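Local coordinates for protein endo-1,3-beta-glucanase, family GH16 (Zobellia galactanivorans, PDB 4BPZ) that probably hydrolyses internal beta-1,3 linkages of glucans such as algal laminarin, as a calcium-binding glycoside hydrolase of family 16, at residues E46-F58 with E71-A85. The protein carries 1 engineered substitution. Numbering follows the deposited sequence.
Sequences ELQHYTNRSENSF and EKYTFEGSTKDYTSA
His-49 lays its imidazole between two aliphatic carbons of the 71-80 hairpin: Lys-80 CG sits over one face, 3.6 Å from the ring centroid, and Phe-75 CB over the other. A flat ring that can also donate suits this slot, since His-49 NE2 donates a hydrogen bond to Ser-78 O at 2.8 Å. That oxygen lies close to the imidazole plane, while the N-H meets it from above the carbonyl plane and Phe-75 N from the opposite face. Threonine fits next along: Thr-51 CG2 rests 3.8 Å from the centroid of the Tyr-73 ring, while Thr-51 OG1 accepts from Arg-53 N in an ST turn.

Arginine has N-H groups enough for three partners. The bend at chi3 (-63°) lets Arg-53 NE come back to Thr-51 OG1 while NH1 and NH2 face Glu-71 end-on, Arg-53 NH1 to Glu-71 OE2 at 2.8 Å; NH2 also serves Asn-56 OD1. Tyr-73 CE1 and Glu-55 CB lie over opposite faces of the guanidinium, each toward its rim. A methionine in its place would probably leave the Glu-71 carboxylate without its countercharge and the Asn-56 amide less firmly oriented. Asn-56 ND2 donates to Thr-83 OG1 (2.9 Å), whose hydroxyl in turn donates to Glu-71 OE1.

Backbone bonds from His-49 N to Tyr-82 O and Thr-51 N to Ser-84 O make strand 48-50 a parallel neighbour of strand 82-93, at the margin of the family's beta-sandwich, where strand 222-230 pairs antiparallel with 82-93.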
loop_
_atom_site.group_PDB
_atom_site.type_symbol
_atom_site.label_atom_id
_atom_site.label_comp_id
_atom_site.label_asym_id
_atom_site.label_seq_id
_atom_site.Cartn_x
_atom_site.Cartn_y
_atom_site.Cartn_z
ATOM N N GLU A 46 -11.539 -6.642 7.164
ATOM C CA GLU A 46 -11.095 -7.322 5.944
ATOM C C GLU A 46 -11.219 -8.818 6.130
ATOM O O GLU A 46 -11.095 -9.373 7.232
ATOM C CB GLU A 46 -9.634 -6.952 5.704
ATOM C CG GLU A 46 -9.505 -5.502 5.272
ATOM C CD GLU A 46 -8.089 -4.978 5.443
ATOM O OE1 GLU A 46 -7.127 -5.815 5.526
ATOM O OE2 GLU A 46 -7.942 -3.726 5.463
ATOM N N LEU A 47 -11.350 -9.538 4.995
ATOM C CA LEU A 47 -11.692 -10.953 5.017
ATOM C C LEU A 47 -10.580 -11.866 4.667
ATOM O O LEU A 47 -10.755 -13.062 4.663
ATOM C CB LEU A 47 -12.897 -11.180 4.062
ATOM C CG LEU A 47 -14.177 -10.436 4.542
ATOM C CD1 LEU A 47 -15.330 -10.736 3.598
ATOM C CD2 LEU A 47 -14.594 -10.898 5.930
ATOM N N GLN A 48 -9.379 -11.363 4.360
ATOM C CA GLN A 48 -8.252 -12.165 3.891
ATOM C C GLN A 48 -7.286 -12.543 5.003
ATOM O O GLN A 48 -7.127 -11.805 6.009
ATOM C CB GLN A 48 -7.448 -11.524 2.750
ATOM C CG GLN A 48 -6.485 -10.392 3.183
ATOM C CD GLN A 48 -7.149 -9.197 3.764
ATOM O OE1 GLN A 48 -6.576 -8.537 4.692
ATOM N NE2 GLN A 48 -8.280 -8.828 3.312
ATOM N N HIS A 49 -6.517 -13.606 4.768
ATOM C CA HIS A 49 -5.169 -13.763 5.311
ATOM C C HIS A 49 -4.152 -13.354 4.273
ATOM O O HIS A 49 -4.364 -13.484 3.081
ATOM C CB HIS A 49 -4.884 -15.204 5.714
ATOM C CG HIS A 49 -5.305 -15.539 7.119
ATOM N ND1 HIS A 49 -4.950 -14.811 8.170
ATOM C CD2 HIS A 49 -6.060 -16.601 7.602
ATOM C CE1 HIS A 49 -5.488 -15.362 9.273
ATOM N NE2 HIS A 49 -6.139 -16.458 8.913
ATOM N N TYR A 50 -3.033 -12.865 4.782
ATOM C CA TYR A 50 -1.866 -12.569 3.947
ATOM C C TYR A 50 -0.821 -13.666 4.103
ATOM O O TYR A 50 -0.616 -14.162 5.189
ATOM C CB TYR A 50 -1.291 -11.195 4.313
ATOM C CG TYR A 50 -2.168 -10.042 3.877
ATOM C CD1 TYR A 50 -2.518 -9.874 2.534
ATOM C CD2 TYR A 50 -2.595 -9.070 4.785
ATOM C CE1 TYR A 50 -3.266 -8.795 2.112
ATOM C CE2 TYR A 50 -3.348 -7.987 4.377
ATOM C CZ TYR A 50 -3.672 -7.843 3.035
ATOM O OH TYR A 50 -4.399 -6.755 2.596
ATOM N N THR A 51 -0.219 -14.081 2.981
ATOM C CA THR A 51 0.743 -15.216 3.005
ATOM C C THR A 51 1.935 -14.793 2.201
ATOM O O THR A 51 1.922 -13.850 1.405
ATOM C CB THR A 51 0.153 -16.547 2.496
ATOM O OG1 THR A 51 0.400 -16.709 1.091
ATOM C CG2 THR A 51 -1.280 -16.735 2.879
ATOM N N ASN A 52 3.023 -15.599 2.358
ATOM C CA ASN A 52 4.213 -15.363 1.545
ATOM C C ASN A 52 4.386 -16.394 0.451
ATOM O O ASN A 52 5.471 -16.556 -0.090
ATOM C CB ASN A 52 5.503 -15.225 2.381
ATOM C CG ASN A 52 6.020 -16.526 2.915
ATOM O OD1 ASN A 52 7.246 -16.587 3.366
ATOM N ND2 ASN A 52 5.305 -17.532 2.877
ATOM N N ARG A 53 3.298 -17.087 0.083
ATOM C CA ARG A 53 3.345 -18.138 -0.891
ATOM C C ARG A 53 3.308 -17.650 -2.286
ATOM O O ARG A 53 2.793 -16.551 -2.591
ATOM C CB ARG A 53 2.173 -19.118 -0.677
ATOM C CG ARG A 53 2.020 -19.676 0.720
ATOM C CD ARG A 53 0.758 -20.473 0.777
ATOM N NE ARG A 53 -0.363 -19.571 0.512
ATOM C CZ ARG A 53 -1.565 -19.931 0.061
ATOM N NH1 ARG A 53 -1.921 -21.193 -0.059
ATOM N NH2 ARG A 53 -2.443 -18.998 -0.302
ATOM N N SER A 54 3.772 -18.471 -3.217
ATOM C CA SER A 54 3.613 -18.147 -4.658
ATOM C C SER A 54 2.198 -18.066 -5.132
ATOM O O SER A 54 1.948 -17.382 -6.126
ATOM C CB SER A 54 4.325 -19.114 -5.609
ATOM O OG SER A 54 5.707 -18.922 -5.496
ATOM N N GLU A 55 1.242 -18.625 -4.370
ATOM C CA GLU A 55 -0.163 -18.377 -4.721
ATOM C C GLU A 55 -0.430 -16.887 -4.759
ATOM O O GLU A 55 -1.241 -16.427 -5.604
ATOM C CB GLU A 55 -1.056 -18.961 -3.637
ATOM C CG GLU A 55 -1.446 -20.419 -3.829
ATOM C CD GLU A 55 -0.393 -21.421 -3.425
ATOM O OE1 GLU A 55 0.720 -21.059 -3.018
ATOM O OE2 GLU A 55 -0.713 -22.653 -3.521
ATOM N N ASN A 56 0.114 -16.118 -3.816
ATOM C CA ASN A 56 -0.286 -14.736 -3.659
ATOM C C ASN A 56 0.640 -13.687 -4.103
ATOM O O ASN A 56 0.250 -12.524 -4.164
ATOM C CB ASN A 56 -0.720 -14.498 -2.177
ATOM C CG ASN A 56 -1.750 -15.475 -1.681
ATOM O OD1 ASN A 56 -1.498 -16.271 -0.769
ATOM N ND2 ASN A 56 -2.959 -15.466 -2.289
ATOM N N SER A 57 1.893 -14.038 -4.492
ATOM C CA SER A 57 2.768 -13.058 -5.067
ATOM C C SER A 57 3.830 -13.755 -5.802
ATOM O O SER A 57 4.323 -14.839 -5.412
ATOM C CB SER A 57 3.331 -12.068 -4.055
ATOM O OG SER A 57 4.107 -12.775 -3.092
ATOM N N PHE A 58 4.275 -13.129 -6.898
ATOM C CA PHE A 58 5.298 -13.765 -7.770
ATOM C C PHE A 58 5.771 -12.701 -8.755
ATOM O O PHE A 58 5.000 -11.732 -9.095
ATOM C CB PHE A 58 4.748 -15.027 -8.520
ATOM C CG PHE A 58 3.488 -14.748 -9.272
ATOM C CD1 PHE A 58 2.245 -14.698 -8.650
ATOM C CD2 PHE A 58 3.499 -14.566 -10.661
ATOM C CE1 PHE A 58 1.071 -14.484 -9.361
ATOM C CE2 PHE A 58 2.320 -14.436 -11.382
ATOM C CZ PHE A 58 1.086 -14.349 -10.713
ATOM N N GLU A 71 -10.101 -18.879 -1.187
ATOM C CA GLU A 71 -9.340 -20.063 -0.760
ATOM C C GLU A 71 -9.458 -20.098 0.737
ATOM O O GLU A 71 -9.125 -19.111 1.435
ATOM C CB GLU A 71 -7.799 -19.828 -1.152
ATOM C CG GLU A 71 -6.918 -20.872 -0.575
ATOM C CD GLU A 71 -5.449 -20.654 -0.793
ATOM O OE1 GLU A 71 -5.010 -19.628 -1.384
ATOM O OE2 GLU A 71 -4.684 -21.588 -0.397
ATOM N N LYS A 72 -9.865 -21.231 1.307
ATOM C CA LYS A 72 -9.865 -21.373 2.786
ATOM C C LYS A 72 -8.386 -21.461 3.237
ATOM O O LYS A 72 -7.632 -22.284 2.702
ATOM C CB LYS A 72 -10.635 -22.630 3.261
ATOM C CG LYS A 72 -12.122 -22.523 2.933
ATOM C CD LYS A 72 -12.860 -21.689 3.970
ATOM C CE LYS A 72 -14.357 -21.907 3.743
ATOM N NZ LYS A 72 -15.288 -21.038 4.507
ATOM N N TYR A 73 -8.038 -20.711 4.257
ATOM C CA TYR A 73 -6.685 -20.739 4.740
ATOM C C TYR A 73 -6.665 -20.460 6.173
ATOM O O TYR A 73 -7.378 -19.571 6.666
ATOM C CB TYR A 73 -5.862 -19.657 3.992
ATOM C CG TYR A 73 -4.365 -19.632 4.301
ATOM C CD1 TYR A 73 -3.518 -20.438 3.576
ATOM C CD2 TYR A 73 -3.817 -18.903 5.318
ATOM C CE1 TYR A 73 -2.141 -20.533 3.837
ATOM C CE2 TYR A 73 -2.478 -18.965 5.625
ATOM C CZ TYR A 73 -1.646 -19.772 4.878
ATOM O OH TYR A 73 -0.297 -19.805 5.212
ATOM N N THR A 74 -5.874 -21.235 6.960
ATOM C CA THR A 74 -5.861 -21.090 8.466
ATOM C C THR A 74 -4.436 -20.675 8.854
ATOM O O THR A 74 -3.472 -21.318 8.441
ATOM C CB THR A 74 -6.273 -22.392 9.123
ATOM O OG1 THR A 74 -7.574 -22.720 8.627
ATOM C CG2 THR A 74 -6.239 -22.297 10.674
ATOM N N PHE A 75 -4.329 -19.678 9.715
ATOM C CA PHE A 75 -3.045 -19.277 10.315
ATOM C C PHE A 75 -3.342 -19.255 11.826
ATOM O O PHE A 75 -4.151 -18.460 12.329
ATOM C CB PHE A 75 -2.617 -17.902 9.841
ATOM C CG PHE A 75 -1.324 -17.472 10.490
ATOM C CD1 PHE A 75 -0.096 -17.887 9.905
ATOM C CD2 PHE A 75 -1.268 -16.711 11.624
ATOM C CE1 PHE A 75 1.109 -17.519 10.467
ATOM C CE2 PHE A 75 -0.021 -16.342 12.236
ATOM C CZ PHE A 75 1.160 -16.736 11.624
ATOM N N GLU A 76 -2.626 -20.095 12.555
ATOM C CA GLU A 76 -2.670 -20.086 14.033
ATOM C C GLU A 76 -4.117 -20.145 14.558
ATOM O O GLU A 76 -4.507 -19.336 15.431
ATOM C CB GLU A 76 -1.971 -18.904 14.681
ATOM C CG GLU A 76 -0.451 -18.962 14.655
ATOM C CD GLU A 76 0.018 -20.306 15.195
ATOM O OE1 GLU A 76 0.124 -20.446 16.437
ATOM O OE2 GLU A 76 0.214 -21.231 14.349
ATOM N N GLY A 77 -4.929 -21.044 13.995
ATOM C CA GLY A 77 -6.303 -21.245 14.524
ATOM C C GLY A 77 -7.317 -20.330 13.884
ATOM O O GLY A 77 -8.488 -20.494 14.184
ATOM N N SER A 78 -6.908 -19.369 13.034
ATOM C CA SER A 78 -7.846 -18.382 12.459
ATOM C C SER A 78 -8.066 -18.765 11.015
ATOM O O SER A 78 -7.101 -18.737 10.255
ATOM C CB SER A 78 -7.289 -17.024 12.604
ATOM O OG SER A 78 -8.118 -16.101 11.809
ATOM N N THR A 79 -9.290 -19.110 10.593
ATOM C CA THR A 79 -9.553 -19.461 9.179
ATOM C C THR A 79 -10.191 -18.285 8.496
ATOM O O THR A 79 -11.123 -17.652 9.095
ATOM C CB THR A 79 -10.465 -20.669 9.128
ATOM O OG1 THR A 79 -9.805 -21.768 9.824
ATOM C CG2 THR A 79 -10.733 -21.102 7.705
ATOM N N LYS A 80 -9.729 -18.005 7.297
ATOM C CA LYS A 80 -10.341 -16.990 6.466
ATOM C C LYS A 80 -10.657 -17.637 5.126
ATOM O O LYS A 80 -10.169 -18.725 4.782
ATOM C CB LYS A 80 -9.381 -15.792 6.247
ATOM C CG LYS A 80 -9.004 -15.056 7.499
ATOM C CD LYS A 80 -10.216 -14.305 8.103
ATOM C CE LYS A 80 -9.831 -13.636 9.430
ATOM N NZ LYS A 80 -10.976 -13.174 10.182
ATOM N N ASP A 81 -11.485 -16.926 4.363
ATOM C CA ASP A 81 -12.000 -17.454 3.080
ATOM C C ASP A 81 -11.242 -16.913 1.868
ATOM O O ASP A 81 -11.554 -17.301 0.738
ATOM C CB ASP A 81 -13.471 -17.029 2.926
ATOM C CG ASP A 81 -14.369 -17.708 3.917
ATOM O OD1 ASP A 81 -13.974 -18.778 4.452
ATOM O OD2 ASP A 81 -15.474 -17.167 4.158
ATOM N N TYR A 82 -10.253 -16.019 2.061
ATOM C CA TYR A 82 -9.473 -15.436 1.001
ATOM C C TYR A 82 -8.032 -15.389 1.432
ATOM O O TYR A 82 -7.751 -15.187 2.626
ATOM C CB TYR A 82 -9.922 -14.000 0.624
ATOM C CG TYR A 82 -11.392 -13.947 0.260
ATOM C CD1 TYR A 82 -12.357 -13.760 1.280
ATOM C CD2 TYR A 82 -11.828 -14.164 -1.023
ATOM C CE1 TYR A 82 -13.732 -13.822 0.983
ATOM C CE2 TYR A 82 -13.205 -14.203 -1.368
ATOM C CZ TYR A 82 -14.120 -14.017 -0.353
ATOM O OH TYR A 82 -15.447 -14.091 -0.681
ATOM N N THR A 83 -7.140 -15.430 0.471
ATOM C CA THR A 83 -5.686 -15.180 0.711
ATOM C C THR A 83 -5.207 -14.119 -0.228
ATOM O O THR A 83 -5.762 -13.903 -1.341
ATOM C CB THR A 83 -4.876 -16.515 0.479
ATOM O OG1 THR A 83 -5.055 -16.904 -0.864
ATOM C CG2 THR A 83 -5.252 -17.576 1.439
ATOM N N SER A 84 -4.156 -13.406 0.173
ATOM C CA SER A 84 -3.547 -12.360 -0.622
ATOM C C SER A 84 -2.105 -12.174 -0.105
ATOM O O SER A 84 -1.615 -13.012 0.657
ATOM C CB SER A 84 -4.400 -11.103 -0.539
ATOM O OG SER A 84 -3.941 -10.124 -1.408
ATOM N N ALA A 85 -1.473 -11.080 -0.516
ATOM C CA ALA A 85 -0.145 -10.741 0.009
ATOM C C ALA A 85 -0.138 -9.271 0.382
ATOM O O ALA A 85 -0.845 -8.434 -0.183
ATOM C CB ALA A 85 0.950 -11.042 -0.985
HETATM O O HOH W 1 -12.544 -11.380 8.771
HETATM O O HOH W 2 -12.871 -14.654 5.454
#